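Local coordinates for protein CdiI (Burkholderia pseudomallei 1026a, PDB 4G6V) that is the immunity protein that binds the CdiA-CT toxin, a tRNase of contact-dependent growth inhibition, and probably neutralises it to protect the cell that makes it, at residues 46-51 / 57-62. Numbering follows the deposited sequence.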
ATOM      1  N   SER B  46      -0.618  -6.162  16.268  1.00 38.50           N
ATOM      2  CA  SER B  46      -1.095  -6.630  14.972  1.00 37.24           C
ATOM      3  C   SER B  46       0.054  -6.834  14.016  1.00 35.65           C
ATOM      4  O   SER B  46       0.137  -7.879  13.392  1.00 40.30           O
ATOM      5  CB  SER B  46      -2.103  -5.653  14.363  1.00 32.28           C
ATOM      6  OG  SER B  46      -3.417  -5.904  14.842  1.00 32.33           O
ATOM      7  N   LEU B  47       0.941  -5.847  13.904  1.00 31.66           N
ATOM      8  CA  LEU B  47       2.113  -5.987  13.039  1.00 30.95           C
ATOM      9  C   LEU B  47       3.045  -7.119  13.503  1.00 36.04           C
ATOM     10  O   LEU B  47       3.605  -7.847  12.683  1.00 30.53           O
ATOM     11  CB  LEU B  47       2.882  -4.671  12.937  1.00 31.69           C
ATOM     12  CG  LEU B  47       2.107  -3.494  12.343  1.00 29.15           C
ATOM     13  CD1 LEU B  47       2.782  -2.171  12.702  1.00 24.55           C
ATOM     14  CD2 LEU B  47       1.951  -3.646  10.833  1.00 22.54           C
ATOM     15  N   LYS B  48       3.206  -7.260  14.819  1.00 36.07           N
ATOM     16  CA  LYS B  48       4.026  -8.320  15.392  1.00 35.02           C
ATOM     17  C   LYS B  48       3.475  -9.700  15.051  1.00 40.57           C
ATOM     18  O   LYS B  48       4.237 -10.656  14.871  1.00 33.20           O
ATOM     19  CB  LYS B  48       4.133  -8.187  16.916  1.00 38.31           C
ATOM     20  CG  LYS B  48       5.025  -7.053  17.391  1.00 50.78           C
ATOM     21  CD  LYS B  48       5.177  -7.076  18.901  1.00 49.15           C
ATOM     22  CE  LYS B  48       5.999  -5.910  19.401  1.00 44.74           C
ATOM     23  NZ  LYS B  48       6.362  -6.106  20.834  1.00 56.52           N
ATOM     24  N   GLU B  49       2.152  -9.793  14.989  1.00 34.08           N
ATOM     25  CA  GLU B  49       1.493 -11.042  14.674  1.00 40.93           C
ATOM     26  C   GLU B  49       1.805 -11.473  13.234  1.00 43.70           C
ATOM     27  O   GLU B  49       2.206 -12.618  12.990  1.00 40.31           O
ATOM     28  CB  GLU B  49      -0.010 -10.900  14.888  1.00 41.98           C
ATOM     29  CG  GLU B  49      -0.772 -12.210  14.849  1.00 57.32           C
ATOM     30  CD  GLU B  49      -2.261 -12.004  15.023  1.00 71.63           C
ATOM     31  OE1 GLU B  49      -2.719 -10.847  14.864  1.00 63.75           O
ATOM     32  OE2 GLU B  49      -2.963 -12.995  15.328  1.00 71.17           O
ATOM     33  N   ILE B  50       1.629 -10.542  12.299  1.00 35.36           N
ATOM     34  CA  ILE B  50       1.902 -10.785  10.883  1.00 32.10           C
ATOM     35  C   ILE B  50       3.380 -11.074  10.626  1.00 32.39           C
ATOM     36  O   ILE B  50       3.699 -12.015   9.912  1.00 39.24           O
ATOM     37  CB  ILE B  50       1.441  -9.599   9.992  1.00 33.97           C
ATOM     38  CG1 ILE B  50      -0.077  -9.394  10.074  1.00 30.38           C
ATOM     39  CG2 ILE B  50       1.844  -9.815   8.546  1.00 28.46           C
ATOM     40  CD1 ILE B  50      -0.576  -8.240   9.220  1.00 29.38           C
ATOM     41  N   ALA B  51       4.283 -10.294  11.219  1.00 34.45           N
ATOM     42  CA  ALA B  51       5.722 -10.580  11.109  1.00 35.64           C
ATOM     43  C   ALA B  51       6.108 -11.983  11.607  1.00 35.69           C
ATOM     44  O   ALA B  51       6.996 -12.630  11.039  1.00 32.66           O
ATOM     45  CB  ALA B  51       6.557  -9.519  11.826  1.00 31.63           C
ATOM     46  N   VAL B  57      10.403 -11.813  14.635  1.00 36.00           N
ATOM     47  CA  VAL B  57       9.991 -11.051  15.817  1.00 37.73           C
ATOM     48  C   VAL B  57      10.230  -9.545  15.578  1.00 28.00           C
ATOM     49  O   VAL B  57      11.358  -9.058  15.661  1.00 33.46           O
ATOM     50  CB  VAL B  57      10.801 -11.515  17.067  1.00 44.60           C
ATOM     51  CG1 VAL B  57      10.269 -10.868  18.349  1.00 32.85           C
ATOM     52  CG2 VAL B  57      10.782 -13.029  17.180  1.00 32.62           C
ATOM     53  N   ALA B  58       9.174  -8.810  15.266  1.00 31.17           N
ATOM     54  CA  ALA B  58       9.322  -7.394  14.905  1.00 32.17           C
ATOM     55  C   ALA B  58       9.240  -6.473  16.120  1.00 38.91           C
ATOM     56  O   ALA B  58       8.386  -6.657  16.992  1.00 41.44           O
ATOM     57  CB  ALA B  58       8.278  -6.985  13.849  1.00 32.24           C
ATOM     58  N   GLU B  59      10.139  -5.493  16.174  1.00 40.67           N
ATOM     59  CA  GLU B  59      10.067  -4.429  17.181  1.00 40.03           C
ATOM     60  C   GLU B  59       9.645  -3.114  16.552  1.00 39.90           C
ATOM     61  O   GLU B  59       8.907  -2.340  17.158  1.00 44.91           O
ATOM     62  CB  GLU B  59      11.400  -4.237  17.892  1.00 30.27           C
ATOM     63  CG  GLU B  59      11.813  -5.448  18.714  1.00 47.54           C
ATOM     64  CD  GLU B  59      10.757  -5.864  19.742  1.00 59.69           C
ATOM     65  OE1 GLU B  59      10.006  -4.987  20.235  1.00 56.96           O
ATOM     66  OE2 GLU B  59      10.689  -7.075  20.064  1.00 58.94           O
ATOM     67  N   SER B  60      10.111  -2.868  15.335  1.00 35.13           N
ATOM     68  CA  SER B  60       9.738  -1.659  14.624  1.00 32.32           C
ATOM     69  C   SER B  60       9.175  -1.981  13.224  1.00 38.87           C
ATOM     70  O   SER B  60       9.299  -3.097  12.708  1.00 35.13           O
ATOM     71  CB  SER B  60      10.913  -0.672  14.572  1.00 31.36           C
ATOM     72  OG  SER B  60      12.056  -1.250  13.962  1.00 38.42           O
ATOM     73  N   PHE B  61       8.534  -0.989  12.631  1.00 29.48           N
ATOM     74  CA  PHE B  61       7.879  -1.137  11.348  1.00 23.23           C
ATOM     75  C   PHE B  61       7.975   0.197  10.606  1.00 29.21           C
ATOM     76  O   PHE B  61       7.927   1.273  11.213  1.00 24.51           O
ATOM     77  CB  PHE B  61       6.405  -1.483  11.557  1.00 20.33           C
ATOM     78  CG  PHE B  61       5.583  -1.322  10.331  1.00 20.85           C
ATOM     79  CD1 PHE B  61       5.333  -2.397   9.507  1.00 22.97           C
ATOM     80  CD2 PHE B  61       5.076  -0.082   9.976  1.00 24.11           C
ATOM     81  CE1 PHE B  61       4.577  -2.237   8.352  1.00 31.50           C
ATOM     82  CE2 PHE B  61       4.318   0.082   8.825  1.00 26.71           C
ATOM     83  CZ  PHE B  61       4.064  -0.988   8.011  1.00 23.52           C
ATOM     84  N   PHE B  62       8.128   0.142   9.298  1.00 23.04           N
ATOM     85  CA  PHE B  62       7.991   1.365   8.532  1.00 25.48           C
ATOM     86  C   PHE B  62       7.496   1.021   7.133  1.00 30.69           C
ATOM     87  O   PHE B  62       7.502  -0.147   6.721  1.00 25.78           O
ATOM     88  CB  PHE B  62       9.308   2.136   8.478  1.00 26.73           C
ATOM     89  CG  PHE B  62      10.345   1.463   7.656  1.00 24.56           C
ATOM     90  CD1 PHE B  62      10.330   1.584   6.268  1.00 28.30           C
ATOM     91  CD2 PHE B  62      11.321   0.682   8.250  1.00 29.49           C
ATOM     92  CE1 PHE B  62      11.273   0.933   5.474  1.00 27.85           C
ATOM     93  CE2 PHE B  62      12.271   0.020   7.460  1.00 33.69           C
ATOM     94  CZ  PHE B  62      12.243   0.150   6.062  1.00 23.56           C
TER
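Leu47 places CG anti to its carbonyl carbon (chi1 -61°), and Phe61 places CG anti to the backbone nitrogen (chi1 166°), which brings the leucine methyls over one face of the ring. CD1 of Leu47 lies 3.8 Å from Phe61 CG, near the root of the ring. Leu47 CD2 sits farther along, 4.2 Å from the centroid of the Phe61 ring and 25° off its normal, a CH-pi contact shifted toward the rim. The two side chains cross at about a right angle. One helical turn on, Ala51 CB meets Ala58 CB at 3.7 Å, a methyl-to-methyl contact between two buried residues. Lys48 runs out extended past the carbonyl of Ala58, with its CG 3.4 Å from Ala58 O. The bent Glu59 chain brings its carboxylate back toward the helix, and Lys48 NZ ends 3.9 Å from Glu59 OE1, a long salt bridge between two partly exposed residues. Phe61 also meets Tyr8 edge-to-face, and Ser124 of the toxin chain packs on it. Glu59 and Ser60 both pair with Leu9 in a classic beta bulge. Helix 45-53 thus packs on the loop leading into strand 60-66 and on that strand's start, a helix-on-sheet contact in an alpha+beta fold with an antiparallel sheet.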